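Side-chain contacts in heme oxygenase (Leptospira interrogans, PDB 5KZL), which catalyses the oxidative breakdown of heme to biliverdin, carbon monoxide and iron: residues R32-G37 / K144-R149; L89-G94 / E155-S160; G135-G140 / N171-N176. The protein carries 1 engineered substitution. One frame throughout, in Å; residues are numbered along the deposited sequence. Where two conformers were deposited one is given.

Overall arrangement
Six segments follow one another along the chain as 32-37, 89-94, 135-140, 144-149, 155-160 and 171-176, and each pair of contacts crosses in sequence, so distant parts of an all-helical chain are interlocked. Helix 125-151 is the common element: it supplies one segment to contact 1 and one to contact 3, whose centres lie about 19 Å apart, and both contacts reach the heme. Contact 2 uses the loop that follows this helix. Its centre is about 15 Å from that of contact 1, which it touches through packing of Ile159 on Lys144, and about 23 Å from that of contact 3. Contacts 1 and 3 thus meet at the heme, while contact 2 joins helix 82-93 to the loop.

Contact 1: R32-G37 / K144-R149; sequences RSFMKG and KKVAAR. Engineered in segment 32-37: Ser33 (natural residue Cys). With HEM (protoporphyrin IX containing Fe), chain B.
Phe34 and Val146 meet because each sends a group away from its own backbone N: the Phe34 ring is anti to it (chi1 -167°), and so is Val146 CG1 (chi1 169°), which carries the methyl across to helix 29-36. Ring and branch approach at a slant, with Phe34 CD1 3.7 Å from Val146 CG1. The same methyl presses on the backbone, only 3.1 Å from Phe34 O, a tight fit. That carbonyl is not without a polar partner, since Gly37 N donates to Phe34 O over 3.0 Å as part of a Schellman motif ending the helix. Glycine suits this turn because of its positive phi of 92°, and its bare CA lies 4.4 Å from Val146 CG1. Further along the ring, Phe34 CE1 is 4.0 Å from Ala147 CB. The small alanine lets the ring bring its edge up to the second helix, with Ala147 N close to the ring plane.

Met35 turns the other way. Its chain, bent at chi2 and chi3, curls back so that CE stands over one face of the Phe34 ring near the rim, while Met35 SD lies 3.5 Å from CAC of a heme vinyl group and Met35 CE 3.7 Å from the heme methyl CMC. A flexible thioether suits this place, able to follow both a ring and the porphyrin margin. Leu143 touches both Phe34 and Met35. The chemistry across the two helices is therefore apolar, held by shape and dispersion rather than by charge, and through Met35 it extends to the vinyl and methyl groups at the heme margin.

Contact 2: L89-G94 / E155-S160; sequences LQFFYG and EGKGIS
Phe91 lays one face of its ring over Lys157 CB and the backbone N of Gly158, its CG turned anti to its own backbone N (chi1 170°), which brings the ring out over the loop. Lys157 CB sits 4.2 Å from the ring centroid and 29° off the normal, which makes a CH-pi contact, and its nearest ring atom is Phe91 CE1 at 3.7 Å. Gly158 N lies over the same face, closer to the rim. Beyond CB the lysine chain bends repeatedly, so that its aliphatic part, chiefly CB, meets the ring while the amino group leads away.

Gly158 is what allows the two segments to come this close: Phe91 CD2 is 3.8 Å from Gly158 CA, on the side where a side chain would stand. Its positive phi of 64° is also easily adopted by glycine. Phe92 approaches differently, edge on, with CE2 3.7 Å from Gly158 O and the oxygen near the ring plane, where the slightly positive C-H rim faces a carbonyl. The two neighbouring rings support one another too, since Phe91 CD2 stands 3.7 Å above the centre of the Phe92 ring plane.

Leu153 and Pro154 also touch Phe91, whereas Phe92 meets Tyr44 and Leu48 of helix 41-64. The arrangement is aromatic helix-to-loop packing, joining the C-terminal turns of helix 82-93 to the loop after helix 125-151 in the all-helical heme oxygenase fold.

Contact 3: G135-G140 / N171-N176; sequences GDLSGG and NGFKQN. With HEM (protoporphyrin IX containing Fe), chain B.
Helices 125-151 and 170-183 run roughly antiparallel here, their short segments at 153° with axes 10.3 Å apart, and Leu137 faces Lys174 at the closest CA pair. Leu137 CD2 fills the gap, 3.5 Å from Phe173 CD1 and 3.6 Å from Lys174 CG. The leucine crosses the phenylalanine at about a right angle, and the single methyl CD2 touches both Phe173 and Lys174. Phe164 also covers Leu137, and Phe173 meets Phe76 edge-to-face, which extends the apolar layer.

Lys174 does double duty. Its CG methylene packs on Leu137, and a bend at chi3 (59°) then swings the amino group toward the porphyrin, where NZ donates to the propionate oxygen HEM O2D over 2.9 Å. The same NZ donates to water 2, which in turn donates to Ser138 O at 2.7 Å, so the ammonium is tied to both the ligand and the first helix. Its positive charge would be expected to stabilise the propionate as an anion.

Ser138 packs its CB 3.4 Å from HEM CBD. Serine suits the place because it is small enough to sit against the propionate arm and its hydroxyl is satisfied by Leu134 O within its own helix. Gly135, having no side chain, brings CA within 3.2 Å of HEM C4A. Its carbonyl oxygen receives a hydrogen bond from water 1 at 2.7 Å, and that water is bound to the heme iron. Tyr130 and Arg15 also hydrogen-bond to the heme. This is the distal helix of the heme oxygenase fold, whose glycine-rich segment (GDLSGG) lies against the porphyrin and holds the iron-bound water through Gly135 O.

Contact 1: R32-G37 / K144-R149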
loop_
_atom_site.group_PDB
_atom_site.type_symbol
_atom_site.label_atom_id
_atom_site.label_comp_id
_atom_site.label_asym_id
_atom_site.label_seq_id
_atom_site.Cartn_x
_atom_site.Cartn_y
_atom_site.Cartn_z
ATOM N N ARG A 32 8.385 1.841 14.625
ATOM C CA ARG A 32 9.714 1.994 15.248
ATOM C C ARG A 32 10.294 0.642 15.670
ATOM O O ARG A 32 11.456 0.356 15.374
ATOM C CB ARG A 32 9.665 2.902 16.478
ATOM C CG ARG A 32 10.052 4.347 16.252
ATOM C CD ARG A 32 10.281 5.040 17.591
ATOM N NE ARG A 32 9.134 4.873 18.494
ATOM C CZ ARG A 32 8.046 5.640 18.492
ATOM N NH1 ARG A 32 7.050 5.390 19.331
ATOM N NH2 ARG A 32 7.947 6.667 17.652
ATOM N N SER A 33 9.475 -0.198 16.351
ATOM C CA SER A 33 9.931 -1.505 16.807
ATOM C C SER A 33 10.234 -2.410 15.628
ATOM O O SER A 33 11.290 -3.035 15.616
ATOM C CB SER A 33 8.929 -2.140 17.767
ATOM O OG SER A 33 8.785 -1.328 18.923
ATOM N N PHE A 34 9.339 -2.427 14.607
ATOM C CA PHE A 34 9.501 -3.180 13.364
ATOM C C PHE A 34 10.858 -2.798 12.745
ATOM O O PHE A 34 11.620 -3.688 12.383
ATOM C CB PHE A 34 8.328 -2.855 12.409
ATOM C CG PHE A 34 8.083 -3.700 11.172
ATOM C CD1 PHE A 34 8.946 -4.738 10.824
ATOM C CD2 PHE A 34 6.989 -3.455 10.354
ATOM C CE1 PHE A 34 8.731 -5.494 9.664
ATOM C CE2 PHE A 34 6.774 -4.212 9.197
ATOM C CZ PHE A 34 7.642 -5.229 8.862
ATOM N N MET A 35 11.209 -1.493 12.730
ATOM C CA MET A 35 12.490 -1.025 12.189
ATOM C C MET A 35 13.697 -1.469 13.026
ATOM O O MET A 35 14.780 -1.655 12.472
ATOM C CB MET A 35 12.479 0.482 11.949
ATOM C CG MET A 35 11.570 0.894 10.803
ATOM S SD MET A 35 11.881 -0.042 9.277
ATOM C CE MET A 35 10.651 -1.313 9.406
ATOM N N LYS A 36 13.495 -1.699 14.334
ATOM C CA LYS A 36 14.533 -2.188 15.246
ATOM C C LYS A 36 14.667 -3.720 15.154
ATOM O O LYS A 36 15.605 -4.294 15.712
ATOM C CB LYS A 36 14.244 -1.740 16.694
ATOM C CG LYS A 36 14.599 -0.279 16.987
ATOM C CD LYS A 36 16.091 -0.109 17.287
ATOM C CE LYS A 36 16.453 1.284 17.742
ATOM N NZ LYS A 36 17.728 1.286 18.509
ATOM N N GLY A 37 13.746 -4.356 14.428
ATOM C CA GLY A 37 13.726 -5.804 14.236
ATOM C C GLY A 37 12.891 -6.535 15.268
ATOM O O GLY A 37 13.097 -7.730 15.499
ATOM N N LYS A 144 10.661 -7.808 4.005
ATOM C CA LYS A 144 10.491 -9.251 4.178
ATOM C C LYS A 144 11.605 -9.853 5.056
ATOM O O LYS A 144 11.304 -10.684 5.907
ATOM C CB LYS A 144 10.309 -10.000 2.853
ATOM C CG LYS A 144 11.536 -10.208 1.998
ATOM C CD LYS A 144 11.091 -10.828 0.684
ATOM C CE LYS A 144 12.223 -11.486 -0.064
ATOM N NZ LYS A 144 11.796 -11.912 -1.429
ATOM N N LYS A 145 12.856 -9.389 4.899
ATOM C CA LYS A 145 13.988 -9.863 5.712
ATOM C C LYS A 145 13.845 -9.415 7.161
ATOM O O LYS A 145 14.097 -10.216 8.060
ATOM C CB LYS A 145 15.339 -9.405 5.124
ATOM C CG LYS A 145 15.665 -10.039 3.774
ATOM C CD LYS A 145 17.179 -10.044 3.544
ATOM C CE LYS A 145 17.558 -10.650 2.217
ATOM N NZ LYS A 145 18.963 -11.136 2.224
ATOM N N VAL A 146 13.437 -8.146 7.398
ATOM C CA VAL A 146 13.226 -7.597 8.745
ATOM C C VAL A 146 12.117 -8.431 9.440
ATOM O O VAL A 146 12.337 -8.932 10.545
ATOM C CB VAL A 146 12.904 -6.069 8.719
ATOM C CG1 VAL A 146 12.423 -5.568 10.075
ATOM C CG2 VAL A 146 14.104 -5.255 8.247
ATOM N N ALA A 147 10.967 -8.633 8.755
ATOM C CA ALA A 147 9.828 -9.392 9.316
ATOM C C ALA A 147 10.178 -10.851 9.638
ATOM O O ALA A 147 9.803 -11.349 10.701
ATOM C CB ALA A 147 8.633 -9.330 8.374
ATOM N N ALA A 148 10.899 -11.529 8.726
ATOM C CA ALA A 148 11.271 -12.932 8.917
ATOM C C ALA A 148 12.202 -13.074 10.122
ATOM O O ALA A 148 12.094 -14.038 10.866
ATOM C CB ALA A 148 11.943 -13.468 7.661
ATOM N N ARG A 149 13.095 -12.097 10.310
ATOM C CA ARG A 149 14.073 -12.072 11.383
ATOM C C ARG A 149 13.345 -11.750 12.711
ATOM O O ARG A 149 13.546 -12.447 13.708
ATOM C CB ARG A 149 15.137 -11.027 11.024
ATOM C CG ARG A 149 16.093 -10.706 12.136
ATOM C CD ARG A 149 17.332 -9.989 11.634
ATOM N NE ARG A 149 17.077 -8.647 11.109
ATOM C CZ ARG A 149 17.280 -8.292 9.846
ATOM N NH1 ARG A 149 17.072 -7.039 9.462
ATOM N NH2 ARG A 149 17.719 -9.180 8.960
HETATM C CHA HEM B . 10.203 4.376 -0.740
HETATM C CHB HEM B . 5.783 4.562 0.970
HETATM C CHC HEM B . 7.443 2.939 5.148
HETATM C CHD HEM B . 11.540 1.948 3.130
HETATM C C1A HEM B . 8.867 4.553 -0.628
HETATM C C2A HEM B . 8.056 5.147 -1.650
HETATM C C3A HEM B . 6.826 5.220 -1.151
HETATM C C4A HEM B . 6.848 4.667 0.129
HETATM C CMA HEM B . 5.614 5.731 -1.827
HETATM C CAA HEM B . 8.489 5.602 -3.022
HETATM C CBA HEM B . 9.187 6.980 -3.010
HETATM C CGA HEM B . 9.436 7.432 -4.389
HETATM O O1A HEM B . 8.931 8.431 -4.800
HETATM O O2A HEM B . 10.162 6.750 -5.093
HETATM C C1B HEM B . 5.838 4.152 2.291
HETATM C C2B HEM B . 4.706 4.208 3.203
HETATM C C3B HEM B . 5.199 3.750 4.371
HETATM C C4B HEM B . 6.620 3.432 4.159
HETATM C CMB HEM B . 3.303 4.625 2.922
HETATM C CAB HEM B . 4.573 3.582 5.621
HETATM C CBB HEM B . 3.480 4.144 5.730
HETATM C C1C HEM B . 8.655 2.373 4.977
HETATM C C2C HEM B . 9.314 1.490 5.877
HETATM C C3C HEM B . 10.484 1.208 5.277
HETATM C C4C HEM B . 10.517 1.886 4.006
HETATM C CMC HEM B . 8.788 0.982 7.219
HETATM C CAC HEM B . 11.499 0.351 5.845
HETATM C CBC HEM B . 12.378 -0.187 5.104
HETATM C C1D HEM B . 11.543 2.632 1.932
HETATM C C2D HEM B . 12.735 2.709 1.049
HETATM C C3D HEM B . 12.347 3.348 -0.026
HETATM C C4D HEM B . 10.934 3.691 0.193
HETATM C CMD HEM B . 14.072 2.107 1.304
HETATM C CAD HEM B . 13.222 3.702 -1.196
HETATM C CBD HEM B . 13.522 2.560 -2.094
HETATM C CGD HEM B . 14.373 2.938 -3.263
HETATM O O1D HEM B . 14.506 4.056 -3.586
HETATM O O2D HEM B . 14.895 2.052 -3.869
HETATM N NA HEM B . 8.073 4.322 0.424
HETATM N NB HEM B . 6.860 3.738 2.959
HETATM N NC HEM B . 9.410 2.570 3.920
HETATM N ND HEM B . 10.519 3.226 1.358
HETATM FE FE HEM B . 8.761 3.479 2.148
HETATM O O HOH W 1 8.194 1.376 1.480
#

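Contact 2: L89-G94 / E155-S160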
loop_
_atom_site.group_PDB
_atom_site.type_symbol
_atom_site.label_atom_id
_atom_site.label_comp_id
_atom_site.label_asym_id
_atom_site.label_seq_id
_atom_site.Cartn_x
_atom_site.Cartn_y
_atom_site.Cartn_z
ATOM N N LEU A 89 -2.215 -14.057 6.096
ATOM C CA LEU A 89 -3.212 -14.176 7.163
ATOM C C LEU A 89 -3.495 -15.646 7.509
ATOM O O LEU A 89 -3.573 -16.005 8.680
ATOM C CB LEU A 89 -4.487 -13.405 6.845
ATOM C CG LEU A 89 -4.353 -11.891 6.999
ATOM C CD1 LEU A 89 -5.426 -11.191 6.225
ATOM C CD2 LEU A 89 -4.399 -11.492 8.487
ATOM N N GLN A 90 -3.583 -16.515 6.484
ATOM C CA GLN A 90 -3.756 -17.941 6.739
ATOM C C GLN A 90 -2.517 -18.496 7.499
ATOM O O GLN A 90 -2.690 -19.323 8.389
ATOM C CB GLN A 90 -3.980 -18.696 5.409
ATOM C CG GLN A 90 -4.347 -20.199 5.557
ATOM C CD GLN A 90 -3.156 -21.090 5.882
ATOM O OE1 GLN A 90 -2.072 -20.978 5.288
ATOM N NE2 GLN A 90 -3.312 -21.980 6.868
ATOM N N PHE A 91 -1.284 -18.052 7.152
ATOM C CA PHE A 91 -0.096 -18.550 7.861
ATOM C C PHE A 91 -0.168 -18.193 9.363
ATOM O O PHE A 91 0.096 -19.045 10.218
ATOM C CB PHE A 91 1.220 -18.034 7.238
ATOM C CG PHE A 91 2.426 -18.354 8.104
ATOM C CD1 PHE A 91 2.976 -19.635 8.113
ATOM C CD2 PHE A 91 2.948 -17.405 8.973
ATOM C CE1 PHE A 91 4.053 -19.942 8.951
ATOM C CE2 PHE A 91 4.000 -17.720 9.833
ATOM C CZ PHE A 91 4.548 -18.984 9.816
ATOM N N PHE A 92 -0.490 -16.929 9.673
ATOM C CA PHE A 92 -0.546 -16.484 11.067
ATOM C C PHE A 92 -1.750 -17.026 11.866
ATOM O O PHE A 92 -1.606 -17.358 13.051
ATOM C CB PHE A 92 -0.472 -14.953 11.160
ATOM C CG PHE A 92 0.908 -14.476 10.784
ATOM C CD1 PHE A 92 1.982 -14.661 11.643
ATOM C CD2 PHE A 92 1.151 -13.914 9.531
ATOM C CE1 PHE A 92 3.276 -14.288 11.263
ATOM C CE2 PHE A 92 2.440 -13.542 9.152
ATOM C CZ PHE A 92 3.494 -13.720 10.025
ATOM N N TYR A 93 -2.926 -17.095 11.237
ATOM C CA TYR A 93 -4.138 -17.511 11.948
ATOM C C TYR A 93 -4.522 -18.991 11.839
ATOM O O TYR A 93 -5.366 -19.447 12.626
ATOM C CB TYR A 93 -5.314 -16.657 11.500
ATOM C CG TYR A 93 -5.296 -15.266 12.087
ATOM C CD1 TYR A 93 -5.736 -15.030 13.390
ATOM C CD2 TYR A 93 -4.883 -14.175 11.332
ATOM C CE1 TYR A 93 -5.734 -13.749 13.933
ATOM C CE2 TYR A 93 -4.894 -12.881 11.862
ATOM C CZ TYR A 93 -5.317 -12.675 13.166
ATOM O OH TYR A 93 -5.322 -11.415 13.719
ATOM N N GLY A 94 -3.978 -19.695 10.842
ATOM C CA GLY A 94 -4.328 -21.080 10.546
ATOM C C GLY A 94 -5.533 -21.065 9.625
ATOM O O GLY A 94 -5.512 -21.638 8.537
ATOM N N GLU A 155 11.404 -20.463 6.385
ATOM C CA GLU A 155 11.828 -20.103 5.038
ATOM C C GLU A 155 10.633 -20.047 4.088
ATOM O O GLU A 155 9.877 -21.009 3.996
ATOM C CB GLU A 155 12.867 -21.134 4.541
ATOM C CG GLU A 155 13.549 -20.761 3.234
ATOM C CD GLU A 155 14.329 -19.461 3.236
ATOM O OE1 GLU A 155 15.185 -19.271 4.131
ATOM O OE2 GLU A 155 14.086 -18.637 2.328
ATOM N N GLY A 156 10.450 -18.891 3.452
ATOM C CA GLY A 156 9.391 -18.641 2.476
ATOM C C GLY A 156 7.959 -18.569 2.975
ATOM O O GLY A 156 7.032 -18.571 2.165
ATOM N N LYS A 157 7.751 -18.483 4.293
ATOM C CA LYS A 157 6.404 -18.412 4.878
ATOM C C LYS A 157 6.120 -17.054 5.523
ATOM O O LYS A 157 7.030 -16.405 6.040
ATOM C CB LYS A 157 6.192 -19.537 5.911
ATOM C CG LYS A 157 6.234 -20.964 5.340
ATOM C CD LYS A 157 4.850 -21.462 4.926
ATOM C CE LYS A 157 4.655 -22.940 5.176
ATOM N NZ LYS A 157 5.214 -23.767 4.079
ATOM N N GLY A 158 4.850 -16.653 5.463
ATOM C CA GLY A 158 4.315 -15.443 6.081
ATOM C C GLY A 158 4.845 -14.121 5.575
ATOM O O GLY A 158 4.721 -13.124 6.278
ATOM N N ILE A 159 5.419 -14.090 4.362
ATOM C CA ILE A 159 5.981 -12.862 3.774
ATOM C C ILE A 159 5.498 -12.651 2.341
ATOM O O ILE A 159 6.126 -11.866 1.633
ATOM C CB ILE A 159 7.544 -12.878 3.820
ATOM C CG1 ILE A 159 8.112 -14.160 3.112
ATOM C CG2 ILE A 159 8.068 -12.688 5.247
ATOM C CD1 ILE A 159 9.533 -14.071 2.632
ATOM N N SER A 160 4.392 -13.334 1.897
ATOM C CA SER A 160 3.884 -13.158 0.528
ATOM C C SER A 160 3.585 -11.688 0.226
ATOM O O SER A 160 3.817 -11.238 -0.898
ATOM C CB SER A 160 2.668 -14.045 0.258
ATOM O OG SER A 160 2.249 -13.909 -1.092
#

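Contact 3: G135-G140 / N171-N176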
loop_
_atom_site.group_PDB
_atom_site.type_symbol
_atom_site.label_atom_id
_atom_site.label_comp_id
_atom_site.label_asym_id
_atom_site.label_seq_id
_atom_site.Cartn_x
_atom_site.Cartn_y
_atom_site.Cartn_z
ATOM N N GLY A 135 5.587 2.171 -2.766
ATOM C CA GLY A 135 6.220 1.924 -1.468
ATOM C C GLY A 135 6.482 0.444 -1.254
ATOM O O GLY A 135 7.582 0.057 -0.845
ATOM N N ASP A 136 5.479 -0.400 -1.582
ATOM C CA ASP A 136 5.573 -1.870 -1.442
ATOM C C ASP A 136 6.681 -2.427 -2.338
ATOM O O ASP A 136 7.505 -3.226 -1.897
ATOM C CB ASP A 136 4.268 -2.559 -1.838
ATOM C CG ASP A 136 3.047 -2.235 -1.007
ATOM O OD1 ASP A 136 3.210 -1.848 0.170
ATOM O OD2 ASP A 136 1.931 -2.399 -1.526
ATOM N N LEU A 137 6.704 -1.996 -3.591
ATOM C CA LEU A 137 7.748 -2.450 -4.500
ATOM C C LEU A 137 9.140 -1.974 -4.037
ATOM O O LEU A 137 10.095 -2.752 -4.102
ATOM C CB LEU A 137 7.457 -1.965 -5.921
ATOM C CG LEU A 137 8.204 -2.712 -7.027
ATOM C CD1 LEU A 137 7.914 -4.203 -6.997
ATOM C CD2 LEU A 137 7.842 -2.156 -8.361
ATOM N N SER A 138 9.244 -0.722 -3.527
ATOM C CA SER A 138 10.520 -0.164 -3.074
ATOM C C SER A 138 11.064 -0.802 -1.795
ATOM O O SER A 138 12.267 -1.020 -1.696
ATOM C CB SER A 138 10.436 1.353 -2.938
ATOM O OG SER A 138 9.945 1.913 -4.146
ATOM N N GLY A 139 10.179 -1.114 -0.851
ATOM C CA GLY A 139 10.556 -1.649 0.453
ATOM C C GLY A 139 10.445 -3.141 0.702
ATOM O O GLY A 139 10.932 -3.617 1.728
ATOM N N GLY A 140 9.787 -3.868 -0.192
ATOM C CA GLY A 140 9.527 -5.303 -0.044
ATOM C C GLY A 140 10.697 -6.193 0.312
ATOM O O GLY A 140 10.616 -6.975 1.266
ATOM N N ASN A 171 13.745 -3.494 -10.170
ATOM C CA ASN A 171 14.373 -2.206 -10.502
ATOM C C ASN A 171 13.794 -1.640 -11.794
ATOM O O ASN A 171 13.425 -0.478 -11.854
ATOM C CB ASN A 171 15.898 -2.356 -10.598
ATOM C CG ASN A 171 16.644 -1.052 -10.755
ATOM O OD1 ASN A 171 16.630 -0.189 -9.870
ATOM N ND2 ASN A 171 17.361 -0.905 -11.864
ATOM N N GLY A 172 13.686 -2.499 -12.818
ATOM C CA GLY A 172 13.131 -2.094 -14.106
ATOM C C GLY A 172 11.669 -1.699 -13.985
ATOM O O GLY A 172 11.247 -0.699 -14.580
ATOM N N PHE A 173 10.885 -2.451 -13.171
ATOM C CA PHE A 173 9.468 -2.159 -12.954
ATOM C C PHE A 173 9.260 -0.844 -12.207
ATOM O O PHE A 173 8.377 -0.078 -12.575
ATOM C CB PHE A 173 8.764 -3.300 -12.212
ATOM C CG PHE A 173 7.260 -3.283 -12.366
ATOM C CD1 PHE A 173 6.469 -2.454 -11.573
ATOM C CD2 PHE A 173 6.632 -4.103 -13.295
ATOM C CE1 PHE A 173 5.079 -2.437 -11.722
ATOM C CE2 PHE A 173 5.238 -4.078 -13.450
ATOM C CZ PHE A 173 4.473 -3.269 -12.644
ATOM N N LYS A 174 10.080 -0.558 -11.176
ATOM C CA LYS A 174 9.991 0.706 -10.438
ATOM C C LYS A 174 10.197 1.883 -11.396
ATOM O O LYS A 174 9.442 2.852 -11.337
ATOM C CB LYS A 174 11.063 0.764 -9.344
ATOM C CG LYS A 174 10.743 -0.051 -8.081
ATOM C CD LYS A 174 11.986 -0.322 -7.237
ATOM C CE LYS A 174 12.747 0.882 -6.736
ATOM N NZ LYS A 174 14.059 0.484 -6.130
ATOM N N GLN A 175 11.199 1.769 -12.306
ATOM C CA GLN A 175 11.516 2.799 -13.298
ATOM C C GLN A 175 10.345 2.981 -14.250
ATOM O O GLN A 175 9.901 4.115 -14.469
ATOM C CB GLN A 175 12.799 2.442 -14.086
ATOM C CG GLN A 175 14.070 2.493 -13.232
ATOM C CD GLN A 175 15.288 1.876 -13.886
ATOM O OE1 GLN A 175 15.215 1.149 -14.886
ATOM N NE2 GLN A 175 16.438 2.108 -13.288
ATOM N N ASN A 176 9.787 1.849 -14.746
ATOM C CA ASN A 176 8.658 1.824 -15.663
ATOM C C ASN A 176 7.422 2.435 -15.003
ATOM O O ASN A 176 6.683 3.160 -15.658
ATOM C CB ASN A 176 8.388 0.404 -16.132
ATOM C CG ASN A 176 9.403 -0.143 -17.107
ATOM O OD1 ASN A 176 10.409 0.491 -17.436
ATOM N ND2 ASN A 176 9.156 -1.350 -17.581
HETATM C CHA HEM B . 10.203 4.376 -0.740
HETATM C CHB HEM B . 5.783 4.562 0.970
HETATM C CHC HEM B . 7.443 2.939 5.148
HETATM C CHD HEM B . 11.540 1.948 3.130
HETATM C C1A HEM B . 8.867 4.553 -0.628
HETATM C C2A HEM B . 8.056 5.147 -1.650
HETATM C C3A HEM B . 6.826 5.220 -1.151
HETATM C C4A HEM B . 6.848 4.667 0.129
HETATM C CMA HEM B . 5.614 5.731 -1.827
HETATM C CAA HEM B . 8.489 5.602 -3.022
HETATM C CBA HEM B . 9.187 6.980 -3.010
HETATM C CGA HEM B . 9.436 7.432 -4.389
HETATM O O1A HEM B . 8.931 8.431 -4.800
HETATM O O2A HEM B . 10.162 6.750 -5.093
HETATM C C1B HEM B . 5.838 4.152 2.291
HETATM C C2B HEM B . 4.706 4.208 3.203
HETATM C C3B HEM B . 5.199 3.750 4.371
HETATM C C4B HEM B . 6.620 3.432 4.159
HETATM C CMB HEM B . 3.303 4.625 2.922
HETATM C CAB HEM B . 4.573 3.582 5.621
HETATM C CBB HEM B . 3.480 4.144 5.730
HETATM C C1C HEM B . 8.655 2.373 4.977
HETATM C C2C HEM B . 9.314 1.490 5.877
HETATM C C3C HEM B . 10.484 1.208 5.277
HETATM C C4C HEM B . 10.517 1.886 4.006
HETATM C CMC HEM B . 8.788 0.982 7.219
HETATM C CAC HEM B . 11.499 0.351 5.845
HETATM C CBC HEM B . 12.378 -0.187 5.104
HETATM C C1D HEM B . 11.543 2.632 1.932
HETATM C C2D HEM B . 12.735 2.709 1.049
HETATM C C3D HEM B . 12.347 3.348 -0.026
HETATM C C4D HEM B . 10.934 3.691 0.193
HETATM C CMD HEM B . 14.072 2.107 1.304
HETATM C CAD HEM B . 13.222 3.702 -1.196
HETATM C CBD HEM B . 13.522 2.560 -2.094
HETATM C CGD HEM B . 14.373 2.938 -3.263
HETATM O O1D HEM B . 14.506 4.056 -3.586
HETATM O O2D HEM B . 14.895 2.052 -3.869
HETATM N NA HEM B . 8.073 4.322 0.424
HETATM N NB HEM B . 6.860 3.738 2.959
HETATM N NC HEM B . 9.410 2.570 3.920
HETATM N ND HEM B . 10.519 3.226 1.358
HETATM FE FE HEM B . 8.761 3.479 2.148
HETATM O O HOH W 1 8.194 1.376 1.480
HETATM O O HOH W 2 13.914 -1.355 -3.854
#